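Local coordinates for spike protein P5 (PDB 1YQ5) that forms, as a homotrimer together with proteins P31 and P2, the spike complexes at the fivefold capsid vertices of bacteriophage PRD1, essential for infectivity, at residues 118-123 with 138-143. Residues are numbered along the deposited sequence; the frame is centred on the assembly and turned at random.
Sequences DVLKFS and ITAAKI
Ile138 sets its CG2 methyl over one face of the Phe122 ring, the larger of the two touches between 118-123 and 138-143, which lie in facing sheets of the jelly roll that forms the C-terminal domain of P5. CG2 makes a CH-pi contact, 3.6 Å from the ring centroid and 19° off the normal, offset toward the CE2-CZ side of the rim (CG2 to Phe122 CE2 3.5 Å). The CG1-CD1 arm lies on the same side of the ring plane, CD1 above the root of the ring, 3.9 Å from Phe122 CG; the two side chains thus run in opposing senses. At chi1 -65° Ile138 holds CG2 anti to the backbone N, over the outer ring, and CG1 anti to the carbonyl carbon; an extended chi2 of 171° then carries CD1 to the ring root. Farther along, Leu120 extends the CD1 methyl to within 4.2 Å of Ala140 CB, a looser touch in which the longer leucine spans most of the gap to the short alanine. All four residues are buried, and the contact is wholly apolar. Ile63 and Met65 of strand 59-68 and Ile51 of strand 51-53 pack around Phe122, while Thr139 and Ala141, on the other side of strand 135-142, meet Leu106 of a neighbouring subunit. Strand 119-126, between strands 51-53 and 76-83, thus faces strand 135-142, between strands 5-11 and 59-68, across the sandwich core.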
ATOM      1  N   ASP A 118      17.568  14.589  -5.015  1.00 12.62           N
ATOM      2  CA  ASP A 118      16.115  14.495  -5.154  1.00 13.47           C
ATOM      3  C   ASP A 118      15.722  13.346  -6.074  1.00 12.70           C
ATOM      4  O   ASP A 118      15.225  13.559  -7.181  1.00 12.34           O
ATOM      5  CB  ASP A 118      15.549  15.810  -5.700  1.00 13.16           C
ATOM      6  CG  ASP A 118      15.945  17.008  -4.858  1.00 14.57           C
ATOM      7  OD1 ASP A 118      16.013  16.861  -3.620  1.00 14.91           O
ATOM      8  OD2 ASP A 118      16.173  18.097  -5.431  1.00 12.94           O
ATOM      9  N   VAL A 119      15.932  12.124  -5.602  1.00 13.09           N
ATOM     10  CA  VAL A 119      15.617  10.955  -6.405  1.00 14.16           C
ATOM     11  C   VAL A 119      15.043   9.813  -5.584  1.00 13.89           C
ATOM     12  O   VAL A 119      15.535   9.496  -4.505  1.00 13.25           O
ATOM     13  CB  VAL A 119      16.878  10.440  -7.148  1.00 14.38           C
ATOM     14  CG1 VAL A 119      17.985  10.147  -6.150  1.00 16.87           C
ATOM     15  CG2 VAL A 119      16.546   9.176  -7.943  1.00 15.64           C
ATOM     16  N   LEU A 120      13.980   9.211  -6.101  1.00 14.04           N
ATOM     17  CA  LEU A 120      13.359   8.071  -5.448  1.00 13.74           C
ATOM     18  C   LEU A 120      14.178   6.868  -5.903  1.00 13.97           C
ATOM     19  O   LEU A 120      14.323   6.637  -7.107  1.00 13.52           O
ATOM     20  CB  LEU A 120      11.909   7.921  -5.910  1.00 13.12           C
ATOM     21  CG  LEU A 120      10.924   8.985  -5.416  1.00 13.38           C
ATOM     22  CD1 LEU A 120       9.631   8.904  -6.207  1.00 13.12           C
ATOM     23  CD2 LEU A 120      10.662   8.778  -3.931  1.00 12.47           C
ATOM     24  N   LYS A 121      14.726   6.120  -4.950  1.00 12.59           N
ATOM     25  CA  LYS A 121      15.531   4.949  -5.280  1.00 12.83           C
ATOM     26  C   LYS A 121      14.745   3.673  -4.993  1.00 12.91           C
ATOM     27  O   LYS A 121      14.061   3.570  -3.974  1.00 10.72           O
ATOM     28  CB  LYS A 121      16.833   4.966  -4.480  1.00 12.48           C
ATOM     29  CG  LYS A 121      17.733   6.161  -4.793  1.00 14.36           C
ATOM     30  CD  LYS A 121      19.011   6.126  -3.966  1.00 14.81           C
ATOM     31  CE  LYS A 121      19.945   7.270  -4.336  1.00 14.93           C
ATOM     32  NZ  LYS A 121      21.210   7.229  -3.546  1.00 12.70           N
ATOM     33  N   PHE A 122      14.844   2.704  -5.898  1.00 12.39           N
ATOM     34  CA  PHE A 122      14.113   1.451  -5.750  1.00 12.51           C
ATOM     35  C   PHE A 122      15.007   0.219  -5.793  1.00 13.08           C
ATOM     36  O   PHE A 122      16.005   0.181  -6.520  1.00 14.34           O
ATOM     37  CB  PHE A 122      13.060   1.319  -6.859  1.00 11.77           C
ATOM     38  CG  PHE A 122      12.081   2.457  -6.912  1.00 12.54           C
ATOM     39  CD1 PHE A 122      12.426   3.666  -7.511  1.00 13.27           C
ATOM     40  CD2 PHE A 122      10.814   2.323  -6.351  1.00 12.39           C
ATOM     41  CE1 PHE A 122      11.522   4.728  -7.554  1.00 12.95           C
ATOM     42  CE2 PHE A 122       9.902   3.376  -6.385  1.00 13.16           C
ATOM     43  CZ  PHE A 122      10.259   4.584  -6.990  1.00 13.73           C
ATOM     44  N   SER A 123      14.625  -0.796  -5.023  1.00 12.21           N
ATOM     45  CA  SER A 123      15.362  -2.052  -4.991  1.00 11.38           C
ATOM     46  C   SER A 123      14.527  -3.164  -4.380  1.00 11.95           C
ATOM     47  O   SER A 123      13.642  -2.922  -3.554  1.00 10.65           O
ATOM     48  CB  SER A 123      16.659  -1.913  -4.190  1.00 12.72           C
ATOM     49  OG  SER A 123      17.441  -3.096  -4.308  1.00 12.04           O
ATOM     50  N   ILE A 138       6.888  -0.055 -11.425  1.00 12.96           N
ATOM     51  CA  ILE A 138       7.132   1.032 -10.489  1.00 12.78           C
ATOM     52  C   ILE A 138       6.337   2.241 -10.958  1.00 12.55           C
ATOM     53  O   ILE A 138       6.484   2.685 -12.095  1.00 13.74           O
ATOM     54  CB  ILE A 138       8.630   1.388 -10.437  1.00 12.58           C
ATOM     55  CG1 ILE A 138       9.420   0.203  -9.870  1.00 13.34           C
ATOM     56  CG2 ILE A 138       8.840   2.640  -9.603  1.00 12.57           C
ATOM     57  CD1 ILE A 138      10.932   0.357  -9.964  1.00 12.97           C
ATOM     58  N   THR A 139       5.483   2.757 -10.082  1.00 11.97           N
ATOM     59  CA  THR A 139       4.659   3.907 -10.417  1.00 13.36           C
ATOM     60  C   THR A 139       4.694   4.944  -9.303  1.00 14.35           C
ATOM     61  O   THR A 139       4.555   4.614  -8.125  1.00 14.89           O
ATOM     62  CB  THR A 139       3.192   3.489 -10.648  1.00 13.82           C
ATOM     63  OG1 THR A 139       3.124   2.582 -11.755  1.00 15.65           O
ATOM     64  CG2 THR A 139       2.325   4.707 -10.937  1.00 14.49           C
ATOM     65  N   ALA A 140       4.896   6.199  -9.684  1.00 14.30           N
ATOM     66  CA  ALA A 140       4.927   7.285  -8.722  1.00 14.55           C
ATOM     67  C   ALA A 140       4.079   8.430  -9.258  1.00 15.03           C
ATOM     68  O   ALA A 140       4.110   8.732 -10.452  1.00 15.63           O
ATOM     69  CB  ALA A 140       6.355   7.751  -8.494  1.00 14.87           C
ATOM     70  N   ALA A 141       3.311   9.052  -8.374  1.00 13.38           N
ATOM     71  CA  ALA A 141       2.462  10.167  -8.761  1.00 12.22           C
ATOM     72  C   ALA A 141       2.461  11.222  -7.669  1.00 13.22           C
ATOM     73  O   ALA A 141       2.353  10.904  -6.486  1.00 12.15           O
ATOM     74  CB  ALA A 141       1.035   9.684  -9.019  1.00 10.85           C
ATOM     75  N   LYS A 142       2.604  12.480  -8.075  1.00 13.76           N
ATOM     76  CA  LYS A 142       2.591  13.592  -7.138  1.00 15.03           C
ATOM     77  C   LYS A 142       1.119  13.913  -6.922  1.00 14.89           C
ATOM     78  O   LYS A 142       0.447  14.355  -7.852  1.00 16.39           O
ATOM     79  CB  LYS A 142       3.306  14.797  -7.749  1.00 15.44           C
ATOM     80  CG  LYS A 142       3.432  16.004  -6.827  1.00 15.75           C
ATOM     81  CD  LYS A 142       4.166  17.143  -7.522  1.00 16.11           C
ATOM     82  CE  LYS A 142       4.440  18.296  -6.573  1.00 15.45           C
ATOM     83  NZ  LYS A 142       3.183  18.858  -6.014  1.00 16.06           N
ATOM     84  N   ILE A 143       0.606  13.687  -5.714  1.00 16.28           N
ATOM     85  CA  ILE A 143      -0.807  13.960  -5.467  1.00 16.87           C
ATOM     86  C   ILE A 143      -1.091  15.308  -4.810  1.00 17.89           C
ATOM     87  O   ILE A 143      -2.248  15.680  -4.636  1.00 17.68           O
ATOM     88  CB  ILE A 143      -1.475  12.846  -4.630  1.00 19.10           C
ATOM     89  CG1 ILE A 143      -0.971  12.889  -3.194  1.00 18.68           C
ATOM     90  CG2 ILE A 143      -1.183  11.480  -5.255  1.00 17.69           C
ATOM     91  CD1 ILE A 143      -1.829  12.076  -2.252  1.00 21.33           C
TER